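Local coordinates for protein aminopeptidase YwaD (Bacillus subtilis, PDB 6HC6) that removes N-terminal amino acids from peptides as a secreted, monomeric aminopeptidase that uses two zinc ions per subunit, at residues A[345-348]-A[349-353]; A[414-417]-A[418-422]. All coordinates share one frame; numbering follows the deposited sequence.

Contact 1: A[345-348]-A[349-353]; sequences NYVW and ESSRT
The Tyr-346 ring meets the Glu-349 carboxylate at its edge: Glu-349 CD lies in the plane of the ring, and Glu-349 OE2 comes to 3.8 Å from Tyr-346 CD1. The two side chains run alongside one another with their flat ends 86° apart. One face of the Trp-348 indole carries CB of Arg-352, offset toward the rim, and the two side chains cross at about a right angle. One face of the Arg-352 guanidinium takes CA of Glu-349, again off centre; the end of this group is modelled in a doubtful covalent link to an acetate, probably from the crystallisation liquor. The indole swings out beside its own carbonyl carbon, CG anti to the backbone N (chi1 175°), and on toward Leu-363 and Leu-365 of strand 363-367.

These neighbours belong to the first turns of helix 346-358, the helix of a beta-alpha-beta unit between strands 334-339 and 363-367. Asn-345 is its N-cap: OD1 accepts from Trp-348 N at 3.3 Å and, weakly, from Val-347 N, while ND2 is bonded to Ser-383 O. Glu-349 N then closes the first turn on Asn-345 O at 2.9 Å. On the buried side Val-347 O is gripped twice by Ser-351, by its N and, at 2.8 Å, by its OG, which sits 37° above the carbonyl plane; the two donors come from opposite faces. Val-347 itself packs on Ala-384 and Phe-386.

The chemistry divides the helix start in two. Inward, Ser-351 returns its hydroxyl to the backbone, so a buried polar group is satisfied without leaving the helix. Outward, the Glu-349 carboxylate, close to the helix N terminus, would probably be stabilised by the helix dipole.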
loop_
_atom_site.group_PDB
_atom_site.type_symbol
_atom_site.label_atom_id
_atom_site.label_comp_id
_atom_site.label_asym_id
_atom_site.label_seq_id
_atom_site.Cartn_x
_atom_site.Cartn_y
_atom_site.Cartn_z
ATOM N N ASN A 345 13.747 -14.439 -10.697
ATOM C CA ASN A 345 13.114 -15.588 -10.058
ATOM C C ASN A 345 12.038 -16.101 -11.010
ATOM O O ASN A 345 11.940 -15.649 -12.155
ATOM C CB ASN A 345 12.585 -15.240 -8.656
ATOM C CG ASN A 345 11.533 -14.148 -8.670
ATOM O OD1 ASN A 345 10.816 -13.984 -9.652
ATOM N ND2 ASN A 345 11.427 -13.403 -7.562
ATOM N N TYR A 346 11.229 -17.050 -10.537
ATOM C CA TYR A 346 10.232 -17.654 -11.411
ATOM C C TYR A 346 9.257 -16.624 -11.985
ATOM O O TYR A 346 8.795 -16.789 -13.123
ATOM C CB TYR A 346 9.475 -18.748 -10.657
ATOM C CG TYR A 346 10.230 -20.057 -10.582
ATOM C CD1 TYR A 346 11.277 -20.333 -11.453
ATOM C CD2 TYR A 346 9.896 -21.020 -9.638
ATOM C CE1 TYR A 346 11.966 -21.549 -11.403
ATOM C CE2 TYR A 346 10.582 -22.237 -9.578
ATOM C CZ TYR A 346 11.621 -22.487 -10.457
ATOM O OH TYR A 346 12.307 -23.686 -10.406
ATOM N N VAL A 347 8.928 -15.567 -11.226
ATOM C CA VAL A 347 8.027 -14.530 -11.739
ATOM C C VAL A 347 8.663 -13.811 -12.922
ATOM O O VAL A 347 8.025 -13.585 -13.960
ATOM C CB VAL A 347 7.664 -13.517 -10.638
ATOM C CG1 VAL A 347 6.621 -12.548 -11.149
ATOM C CG2 VAL A 347 7.195 -14.199 -9.390
ATOM N N TRP A 348 9.925 -13.412 -12.770
ATOM C CA TRP A 348 10.608 -12.755 -13.877
ATOM C C TRP A 348 10.711 -13.678 -15.089
ATOM O O TRP A 348 10.447 -13.254 -16.222
ATOM C CB TRP A 348 11.991 -12.279 -13.435
ATOM C CG TRP A 348 12.765 -11.708 -14.566
ATOM C CD1 TRP A 348 13.917 -12.201 -15.099
ATOM C CD2 TRP A 348 12.428 -10.546 -15.336
ATOM N NE1 TRP A 348 14.325 -11.415 -16.148
ATOM C CE2 TRP A 348 13.429 -10.392 -16.315
ATOM C CE3 TRP A 348 11.377 -9.620 -15.289
ATOM C CZ2 TRP A 348 13.412 -9.354 -17.242
ATOM C CZ3 TRP A 348 11.363 -8.582 -16.211
ATOM C CH2 TRP A 348 12.379 -8.459 -17.173
ATOM N N GLU A 349 11.082 -14.946 -14.872
ATOM C CA GLU A 349 11.206 -15.879 -15.989
ATOM C C GLU A 349 9.915 -15.942 -16.791
ATOM O O GLU A 349 9.928 -15.820 -18.024
ATOM C CB GLU A 349 11.590 -17.268 -15.480
ATOM C CG GLU A 349 12.981 -17.350 -14.884
ATOM C CD GLU A 349 13.327 -18.754 -14.405
ATOM O OE1 GLU A 349 12.803 -19.726 -14.987
ATOM O OE2 GLU A 349 14.120 -18.886 -13.449
ATOM N N SER A 350 8.782 -16.108 -16.102
ATOM C CA SER A 350 7.509 -16.211 -16.805
ATOM C C SER A 350 7.145 -14.897 -17.483
ATOM O O SER A 350 6.558 -14.897 -18.571
ATOM C CB SER A 350 6.411 -16.636 -15.839
ATOM O OG SER A 350 6.549 -18.013 -15.532
ATOM N N SER A 351 7.475 -13.767 -16.845
ATOM C CA SER A 351 7.180 -12.467 -17.433
ATOM C C SER A 351 8.058 -12.197 -18.645
ATOM O O SER A 351 7.569 -11.703 -19.669
ATOM C CB SER A 351 7.358 -11.367 -16.390
ATOM O OG SER A 351 6.520 -11.598 -15.275
ATOM N N ARG A 352 9.357 -12.504 -18.543
ATOM C CA ARG A 352 10.234 -12.384 -19.702
ATOM C C ARG A 352 9.685 -13.182 -20.872
ATOM O O ARG A 352 9.598 -12.682 -21.999
ATOM C CB ARG A 352 11.656 -12.844 -19.353
ATOM C CG ARG A 352 12.426 -13.426 -20.535
ATOM C CD ARG A 352 13.766 -14.166 -20.158
ATOM N NE ARG A 352 13.689 -15.460 -19.487
ATOM C CZ ARG A 352 14.409 -15.820 -18.407
ATOM N NH1 ARG A 352 15.219 -14.924 -17.836
ATOM N NH2 ARG A 352 14.287 -17.050 -17.922
ATOM N N THR A 353 9.325 -14.442 -20.621
ATOM C CA THR A 353 8.783 -15.290 -21.672
ATOM C C THR A 353 7.501 -14.705 -22.249
ATOM O O THR A 353 7.317 -14.676 -23.473
ATOM C CB THR A 353 8.536 -16.685 -21.109
ATOM O OG1 THR A 353 9.792 -17.286 -20.770
ATOM C CG2 THR A 353 7.803 -17.538 -22.118
HETATM O O HOH W 1 6.286 -18.254 -13.146
#

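Contact 2: A[414-417]-A[418-422]; sequences RLQQ and AGDLV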
loop_
_atom_site.group_PDB
_atom_site.type_symbol
_atom_site.label_atom_id
_atom_site.label_comp_id
_atom_site.label_asym_id
_atom_site.label_seq_id
_atom_site.Cartn_x
_atom_site.Cartn_y
_atom_site.Cartn_z
ATOM N N ARG A 414 -2.989 1.488 -20.573
ATOM C CA ARG A 414 -2.018 0.975 -19.612
ATOM C C ARG A 414 -2.562 -0.230 -18.862
ATOM O O ARG A 414 -1.839 -1.204 -18.657
ATOM C CB ARG A 414 -1.616 2.078 -18.629
ATOM C CG ARG A 414 -0.793 3.191 -19.293
ATOM C CD ARG A 414 0.694 2.946 -19.102
ATOM N NE ARG A 414 1.533 3.871 -19.871
ATOM C CZ ARG A 414 1.823 5.111 -19.497
ATOM N NH1 ARG A 414 1.327 5.604 -18.374
ATOM N NH2 ARG A 414 2.621 5.860 -20.251
ATOM N N LEU A 415 -3.831 -0.181 -18.440
ATOM C CA LEU A 415 -4.462 -1.364 -17.862
ATOM C C LEU A 415 -4.405 -2.540 -18.822
ATOM O O LEU A 415 -4.115 -3.674 -18.417
ATOM C CB LEU A 415 -5.919 -1.070 -17.511
ATOM C CG LEU A 415 -6.160 -0.129 -16.331
ATOM C CD1 LEU A 415 -7.632 0.251 -16.259
ATOM C CD2 LEU A 415 -5.679 -0.776 -15.030
ATOM N N GLN A 416 -4.685 -2.285 -20.099
ATOM C CA GLN A 416 -4.719 -3.353 -21.090
ATOM C C GLN A 416 -3.343 -3.975 -21.280
ATOM O O GLN A 416 -3.205 -5.203 -21.311
ATOM C CB GLN A 416 -5.257 -2.808 -22.415
ATOM C CG GLN A 416 -5.412 -3.862 -23.492
ATOM C CD GLN A 416 -6.544 -4.802 -23.164
ATOM O OE1 GLN A 416 -7.649 -4.365 -22.831
ATOM N NE2 GLN A 416 -6.276 -6.104 -23.236
ATOM N N GLN A 417 -2.312 -3.142 -21.413
ATOM C CA GLN A 417 -0.975 -3.674 -21.662
ATOM C C GLN A 417 -0.442 -4.410 -20.441
ATOM O O GLN A 417 0.136 -5.497 -20.570
ATOM C CB GLN A 417 -0.028 -2.541 -22.069
ATOM C CG GLN A 417 1.426 -2.978 -22.286
ATOM C CD GLN A 417 1.600 -3.992 -23.420
ATOM O OE1 GLN A 417 1.573 -5.209 -23.200
ATOM N NE2 GLN A 417 1.795 -3.490 -24.635
ATOM N N ALA A 418 -0.630 -3.837 -19.250
ATOM C CA ALA A 418 -0.256 -4.542 -18.028
ATOM C C ALA A 418 -1.070 -5.822 -17.875
ATOM O O ALA A 418 -0.522 -6.887 -17.571
ATOM C CB ALA A 418 -0.448 -3.639 -16.809
ATOM N N GLY A 419 -2.383 -5.735 -18.090
ATOM C CA GLY A 419 -3.223 -6.921 -17.984
ATOM C C GLY A 419 -2.819 -8.020 -18.951
ATOM O O GLY A 419 -2.741 -9.197 -18.577
ATOM N N ASP A 420 -2.560 -7.656 -20.208
ATOM C CA ASP A 420 -2.149 -8.660 -21.188
ATOM C C ASP A 420 -0.808 -9.281 -20.814
ATOM O O ASP A 420 -0.614 -10.494 -20.966
ATOM C CB ASP A 420 -2.087 -8.051 -22.587
ATOM C CG ASP A 420 -3.463 -7.849 -23.195
ATOM O OD1 ASP A 420 -4.378 -8.640 -22.869
ATOM O OD2 ASP A 420 -3.630 -6.907 -24.002
ATOM N N LEU A 421 0.120 -8.476 -20.293
ATOM C CA LEU A 421 1.438 -9.011 -19.954
ATOM C C LEU A 421 1.356 -9.971 -18.771
ATOM O O LEU A 421 1.871 -11.092 -18.835
ATOM C CB LEU A 421 2.419 -7.869 -19.660
ATOM C CG LEU A 421 3.882 -8.198 -19.334
ATOM C CD1 LEU A 421 4.094 -8.657 -17.870
ATOM C CD2 LEU A 421 4.439 -9.233 -20.306
ATOM N N VAL A 422 0.743 -9.542 -17.666
ATOM C CA VAL A 422 0.720 -10.397 -16.483
ATOM C C VAL A 422 -0.204 -11.591 -16.698
ATOM O O VAL A 422 0.043 -12.684 -16.161
ATOM C CB VAL A 422 0.324 -9.587 -15.234
ATOM C CG1 VAL A 422 0.478 -10.440 -13.987
ATOM C CG2 VAL A 422 1.170 -8.311 -15.123
#
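Gln-416 reaches one turn along helix 412-430 to Asp-420, an i to i+4 side-chain pair within the M28 peptidase domain. Gln-416 NE2 gives a nearly straight hydrogen bond, 2.9 Å long, to Asp-420 OD2. That oxygen lies in the plane of the Gln-416 amide, but NE2 meets it from above the carboxylate plane, 37° out of it. The two flat groups are turned 49° against each other. Gln-416 has CG anti to the backbone N (chi1 -176°), and the bend at its second torsion folds the amide forward over Asp-420. The amide is held from outside as well, NE2 by Phe-43 O and OE1 by Ala-45 N, so its rotation is fixed at both ends. With an alanine here in place of Asp-420 the OD2 acceptor is gone, and the Gln-416 NE2 hydrogen directed at it would probably be left without its mate in the helix, the amide then depending more on Phe-43 and Ala-45.

The tight part of the contact lies on the buried faces. Gly-419 N binds Leu-415 O at 2.7 Å. Ala-418 sets its CB 3.4 Å from Arg-414 O and packs on Val-325 and Trp-388. Leu-415 turns to Ser-265 and Val-269 of helix 260-277, whereas Leu-421 lies against Ala-354, Ala-355 and Ile-358 of helix 346-358. The partly exposed side, with Gln-416, Gln-417 and Asp-420, is looser: within the two segments Gln-417 is tied to the next turn by its backbone alone, O accepting from Leu-421 N, and its side chain meets Phe-360, Ile-358 and Trp-388 instead. On this side Asp-420 OD2 lies 3.2 Å from Gln-416 O, two acceptors that do not bond to each other.

How the contacts relate
Followed from the N terminus, contact 1 comes first, at the start of helix 346-358 just after strand 334-339, and contact 2 follows in helix 412-430, the last helix of the chain. Each closes only a helical turn within one continuous segment, so the two stand in series, neither nested nor crossing. Between them the chain forms strand 363-367, helix 373-378 and strand 382-389. Their centres lie 15 Å apart, and the helices meet directly where Leu-421 CD2 packs 4.0 Å from Ser-351 O. Phe-386 of strand 382-389 touches Ser-351 of contact 1 and Leu-421 of contact 2, joining both helices to the central mixed sheet.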